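PDB 3FHV: prepilin from Salmonella typhi, which is the structural subunit of a type IVb pilus, here in its soluble pilin domain, and probably mediates bacterial adhesion through binding to the host chloride channel CFTR. Local coordinates for residues Gly116-Gly121 against Val151-Gly156; Thr16-Thr21 against Phe89-Asn94. All blocks are in the same frame, centred on the assembly; numbering follows the deposited sequence.

Contact 1: Gly116-Gly121 against Val151-Gly156; sequences GIKING and VFNYNG
Lys118 and Val151 face each other across two antiparallel strands, each giving its backbone N-H to the other's carbonyl. The bond from Lys118 N to Val151 O is 2.8 Å long; the return bond, from Val151 N to Lys118 O, is 2.9 Å. A third bond runs from Asn153 N to Gly116 O, also at 2.9 Å. Between these bonded positions Ile117 and Phe152 form a non-hydrogen-bonded pair, and Ile117 CA also brings its hydrogen to Val151 O, 3.4 Å away.

Strand 148-154, the last of the chain, runs between 88-96 and 116-119 in the antiparallel sheet of this pilin domain. Its two faces are packed differently. On the buried one the segments meet loosely, in a single side-chain touch: Ile117 CG2 comes to the edge of the Phe152 ring, near its plane, 4.2 Å from Phe152 CD1. Tyr14 and Met108 also pack on this ring, so Phe152 ties the sheet to helices 8-25 and 98-111, while Ile117 leans on Val129.

Lys118, Val151 and Asn153 lie on the opposite face, the first two partly exposed, yet here the side chains of the two segments pack more closely, mainly by aliphatic contact. Lys118 CB lies 3.8 Å from Val151 CB, the two side chains side by side. With CG anti to its own carbonyl carbon (chi1 -51°) and the chain extended beyond, the lysine continues past the valine to Asn153. There Lys118 CE, not the amine, makes the nearest approach, 3.4 Å from Asn153 OD1, while Lys118 NZ stays 4.2 Å from that oxygen.

Contact 2: Thr16-Thr21 against Phe89-Asn94; sequences TLATNT and FTITTN
The long N-terminal helix of the pilin domain packs on its antiparallel sheet here, with Thr21 CG2 set squarely over one face of the Phe89 ring. Thr21 CG2 is 3.4 Å from the centroid of the Phe89 ring and only 9° off the normal, a CH-pi contact in which the methyl lies within 3.9 Å of every ring carbon. Phe89 CG sits between the backbone N and the carbonyl carbon (chi1 62°), and from that position the ring reaches toward the helix. Thr21 is turned so that its methyl meets the ring while OG1 bonds back to Leu17 O at 2.7 Å. That oxygen also accepts from Thr21 N, the two donors arriving from opposite faces of its plane, so the hydroxyl is satisfied within the helix and the side chain's rotation is fixed.

Such helix-on-sheet packing is the core of the type IV pilin fold. One turn earlier on the helix, Ala18 and Leu17 receive Ile91, which extends toward them with CD1 anti to CA (chi2 -178°). Ile91 CD1 is 3.8 Å from Ala18 CB. The same Ile91 CD1 lies 4.0 Å from Leu17 CG, while Leu17 CD2 also reaches Ile91 CG2. Met39 of helix 36-45 touches both Thr21 and Phe89, and Asn20 ND2 of helix 8-25 bonds to Val54 O of the second subunit.

The centres of contacts 1 and 2 lie about 10 Å apart, and the two meet along one sheet, in which strands 88-96 and 148-154 are neighbours. Along the chain they come in series: contact 2 closes before contact 1 opens. Contact 2 sets the N-terminal helix against the sheet, whereas contact 1 joins the C-terminal strand to 116-119 within it. A probable hydrogen bond from Phe152 N to Ile91 O links them directly, and the rings of Tyr154 and Phe89 meet at about 20°. The N-terminal helix and the C-terminal strand of this pilin domain are thereby joined through the central strands.

Contact 1: Gly116-Gly121 against Val151-Gly156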
loop_
_atom_site.group_PDB
_atom_site.type_symbol
_atom_site.label_atom_id
_atom_site.label_comp_id
_atom_site.label_asym_id
_atom_site.label_seq_id
_atom_site.Cartn_x
_atom_site.Cartn_y
_atom_site.Cartn_z
ATOM N N GLY A 116 17.021 10.580 -6.221
ATOM C CA GLY A 116 18.256 9.975 -6.671
ATOM C C GLY A 116 18.129 8.470 -6.752
ATOM O O GLY A 116 17.429 7.852 -5.950
ATOM N N ILE A 117 18.808 7.895 -7.737
ATOM C CA ILE A 117 18.802 6.457 -7.977
ATOM C C ILE A 117 20.236 5.999 -8.212
ATOM O O ILE A 117 20.971 6.581 -9.027
ATOM C CB ILE A 117 17.955 6.103 -9.222
ATOM C CG1 ILE A 117 16.504 6.537 -8.996
ATOM C CG2 ILE A 117 18.026 4.600 -9.494
ATOM C CD1 ILE A 117 15.605 6.432 -10.234
ATOM N N LYS A 118 20.632 4.948 -7.502
ATOM C CA LYS A 118 21.981 4.424 -7.626
ATOM C C LYS A 118 21.982 2.989 -8.129
ATOM O O LYS A 118 21.222 2.152 -7.647
ATOM C CB LYS A 118 22.693 4.447 -6.277
ATOM C CG LYS A 118 22.656 5.768 -5.539
ATOM C CD LYS A 118 23.482 5.667 -4.258
ATOM C CE LYS A 118 23.456 6.962 -3.459
ATOM N NZ LYS A 118 24.282 6.843 -2.230
ATOM N N ILE A 119 22.839 2.713 -9.100
ATOM C CA ILE A 119 22.978 1.358 -9.625
ATOM C C ILE A 119 24.433 1.017 -9.356
ATOM O O ILE A 119 25.335 1.581 -9.982
ATOM C CB ILE A 119 22.700 1.282 -11.136
ATOM C CG1 ILE A 119 21.274 1.754 -11.430
ATOM C CG2 ILE A 119 22.865 -0.173 -11.623
ATOM C CD1 ILE A 119 20.912 1.721 -12.905
ATOM N N ASN A 120 24.654 0.113 -8.406
ATOM C CA ASN A 120 26.001 -0.275 -8.017
ATOM C C ASN A 120 26.762 1.003 -7.636
ATOM O O ASN A 120 26.266 1.788 -6.826
ATOM C CB ASN A 120 26.649 -1.041 -9.171
ATOM C CG ASN A 120 25.887 -2.324 -9.496
ATOM O OD1 ASN A 120 25.677 -2.682 -10.663
ATOM N ND2 ASN A 120 25.466 -3.020 -8.453
ATOM N N GLY A 121 27.935 1.242 -8.214
ATOM C CA GLY A 121 28.671 2.445 -7.847
ATOM C C GLY A 121 28.324 3.681 -8.663
ATOM O O GLY A 121 29.113 4.615 -8.727
ATOM N N VAL A 151 19.867 1.544 -5.104
ATOM C CA VAL A 151 19.556 2.385 -3.955
ATOM C C VAL A 151 18.658 3.524 -4.409
ATOM O O VAL A 151 18.946 4.190 -5.400
ATOM C CB VAL A 151 20.827 2.986 -3.303
ATOM C CG1 VAL A 151 20.440 3.745 -2.039
ATOM C CG2 VAL A 151 21.820 1.886 -2.965
ATOM N N PHE A 152 17.561 3.731 -3.688
ATOM C CA PHE A 152 16.624 4.795 -4.011
ATOM C C PHE A 152 16.652 5.814 -2.871
ATOM O O PHE A 152 16.373 5.480 -1.718
ATOM C CB PHE A 152 15.222 4.205 -4.193
ATOM C CG PHE A 152 15.196 2.985 -5.075
ATOM C CD1 PHE A 152 15.691 3.037 -6.377
ATOM C CD2 PHE A 152 14.687 1.780 -4.603
ATOM C CE1 PHE A 152 15.685 1.901 -7.196
ATOM C CE2 PHE A 152 14.673 0.645 -5.404
ATOM C CZ PHE A 152 15.173 0.700 -6.708
ATOM N N ASN A 153 16.990 7.056 -3.203
ATOM C CA ASN A 153 17.014 8.132 -2.219
ATOM C C ASN A 153 15.764 9.002 -2.286
ATOM O O ASN A 153 14.958 8.878 -3.209
ATOM C CB ASN A 153 18.265 8.995 -2.400
ATOM C CG ASN A 153 19.513 8.333 -1.850
ATOM O OD1 ASN A 153 20.202 7.596 -2.556
ATOM N ND2 ASN A 153 19.812 8.593 -0.583
ATOM N N TYR A 154 15.608 9.882 -1.303
ATOM C CA TYR A 154 14.300 10.435 -0.969
ATOM C C TYR A 154 14.435 11.703 -0.132
ATOM O O TYR A 154 14.889 11.658 1.011
ATOM C CB TYR A 154 13.455 9.400 -0.223
ATOM C CG TYR A 154 12.815 8.368 -1.124
ATOM C CD1 TYR A 154 11.789 8.716 -1.990
ATOM C CD2 TYR A 154 13.239 7.046 -1.107
ATOM C CE1 TYR A 154 11.201 7.775 -2.816
ATOM C CE2 TYR A 154 12.657 6.099 -1.928
ATOM C CZ TYR A 154 11.638 6.469 -2.780
ATOM O OH TYR A 154 11.056 5.529 -3.599
ATOM N N ASN A 155 14.038 12.832 -0.711
ATOM C CA ASN A 155 14.581 14.126 -0.315
ATOM C C ASN A 155 16.037 14.030 0.127
ATOM O O ASN A 155 16.341 13.443 1.165
ATOM C CB ASN A 155 13.732 14.746 0.797
ATOM C CG ASN A 155 13.048 16.028 0.363
ATOM O OD1 ASN A 155 12.166 16.538 1.053
ATOM N ND2 ASN A 155 13.453 16.554 -0.787
ATOM N N GLY A 156 16.931 14.609 -0.666
ATOM C CA GLY A 156 18.276 14.887 -0.219
ATOM C C GLY A 156 19.268 13.837 -0.675
ATOM O O GLY A 156 20.125 14.132 -1.541
ATOM O OXT GLY A 156 19.184 12.708 -0.160
#

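Contact 2: Thr16-Thr21 against Phe89-Asn94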
loop_
_atom_site.group_PDB
_atom_site.type_symbol
_atom_site.label_atom_id
_atom_site.label_comp_id
_atom_site.label_asym_id
_atom_site.label_seq_id
_atom_site.Cartn_x
_atom_site.Cartn_y
_atom_site.Cartn_z
ATOM N N THR A 16 5.665 1.981 -3.120
ATOM C CA THR A 16 4.756 2.054 -1.985
ATOM C C THR A 16 5.512 2.075 -0.658
ATOM O O THR A 16 5.106 2.773 0.270
ATOM C CB THR A 16 3.722 0.887 -1.991
ATOM O OG1 THR A 16 4.393 -0.370 -2.121
ATOM C CG2 THR A 16 2.742 1.044 -3.144
ATOM N N LEU A 17 6.600 1.306 -0.567
ATOM C CA LEU A 17 7.410 1.273 0.649
ATOM C C LEU A 17 7.934 2.689 0.901
ATOM O O LEU A 17 7.942 3.165 2.037
ATOM C CB LEU A 17 8.587 0.288 0.502
ATOM C CG LEU A 17 9.570 0.190 1.682
ATOM C CD1 LEU A 17 8.833 -0.227 2.946
ATOM C CD2 LEU A 17 10.685 -0.794 1.349
ATOM N N ALA A 18 8.348 3.367 -0.164
ATOM C CA ALA A 18 8.842 4.739 -0.044
ATOM C C ALA A 18 7.720 5.653 0.451
ATOM O O ALA A 18 7.918 6.441 1.371
ATOM C CB ALA A 18 9.365 5.236 -1.400
ATOM N N THR A 19 6.543 5.541 -0.161
ATOM C CA THR A 19 5.405 6.358 0.242
ATOM C C THR A 19 5.051 6.126 1.715
ATOM O O THR A 19 4.813 7.082 2.458
ATOM C CB THR A 19 4.182 6.065 -0.654
ATOM O OG1 THR A 19 4.455 6.534 -1.981
ATOM C CG2 THR A 19 2.928 6.765 -0.108
ATOM N N ASN A 20 5.037 4.861 2.136
ATOM C CA ASN A 20 4.734 4.525 3.521
ATOM C C ASN A 20 5.786 5.093 4.464
ATOM O O ASN A 20 5.465 5.589 5.541
ATOM C CB ASN A 20 4.652 3.010 3.709
ATOM C CG ASN A 20 3.470 2.401 2.986
ATOM O OD1 ASN A 20 2.445 3.055 2.804
ATOM N ND2 ASN A 20 3.598 1.146 2.590
ATOM N N THR A 21 7.045 5.006 4.058
ATOM C CA THR A 21 8.128 5.526 4.870
ATOM C C THR A 21 8.011 7.043 5.017
ATOM O O THR A 21 8.200 7.579 6.109
ATOM C CB THR A 21 9.502 5.149 4.260
ATOM O OG1 THR A 21 9.591 3.722 4.149
ATOM C CG2 THR A 21 10.641 5.645 5.148
ATOM N N PHE A 89 16.053 9.303 3.591
ATOM C CA PHE A 89 16.348 7.901 3.831
ATOM C C PHE A 89 16.609 7.263 2.481
ATOM O O PHE A 89 16.383 7.884 1.440
ATOM C CB PHE A 89 15.162 7.212 4.526
ATOM C CG PHE A 89 13.894 7.207 3.715
ATOM C CD1 PHE A 89 13.604 6.157 2.846
ATOM C CD2 PHE A 89 12.990 8.264 3.812
ATOM C CE1 PHE A 89 12.429 6.160 2.089
ATOM C CE2 PHE A 89 11.820 8.276 3.062
ATOM C CZ PHE A 89 11.538 7.219 2.197
ATOM N N THR A 90 17.103 6.033 2.504
ATOM C CA THR A 90 17.377 5.298 1.282
ATOM C C THR A 90 16.711 3.933 1.366
ATOM O O THR A 90 16.483 3.411 2.456
ATOM C CB THR A 90 18.892 5.041 1.071
ATOM O OG1 THR A 90 19.427 4.364 2.219
ATOM C CG2 THR A 90 19.644 6.343 0.843
ATOM N N ILE A 91 16.373 3.376 0.207
ATOM C CA ILE A 91 15.820 2.029 0.143
ATOM C C ILE A 91 16.833 1.313 -0.735
ATOM O O ILE A 91 16.987 1.647 -1.913
ATOM C CB ILE A 91 14.439 1.959 -0.546
ATOM C CG1 ILE A 91 13.397 2.730 0.272
ATOM C CG2 ILE A 91 14.001 0.484 -0.674
ATOM C CD1 ILE A 91 11.994 2.660 -0.324
ATOM N N THR A 92 17.537 0.354 -0.148
ATOM C CA THR A 92 18.547 -0.412 -0.861
ATOM C C THR A 92 18.020 -1.816 -1.100
ATOM O O THR A 92 17.453 -2.427 -0.196
ATOM C CB THR A 92 19.854 -0.523 -0.032
ATOM O OG1 THR A 92 20.380 0.786 0.206
ATOM C CG2 THR A 92 20.904 -1.357 -0.774
ATOM N N THR A 93 18.202 -2.328 -2.315
ATOM C CA THR A 93 17.772 -3.689 -2.624
ATOM C C THR A 93 18.962 -4.397 -3.274
ATOM O O THR A 93 19.548 -3.892 -4.233
ATOM C CB THR A 93 16.522 -3.693 -3.533
ATOM O OG1 THR A 93 16.136 -5.048 -3.806
ATOM C CG2 THR A 93 16.784 -2.933 -4.837
ATOM N N ASN A 94 19.306 -5.564 -2.732
ATOM C CA ASN A 94 20.468 -6.343 -3.167
ATOM C C ASN A 94 20.257 -7.567 -4.056
ATOM O O ASN A 94 19.179 -8.159 -4.092
ATOM C CB ASN A 94 21.240 -6.798 -1.926
ATOM C CG ASN A 94 21.705 -5.646 -1.077
ATOM O OD1 ASN A 94 22.668 -4.966 -1.416
ATOM N ND2 ASN A 94 21.015 -5.410 0.036
#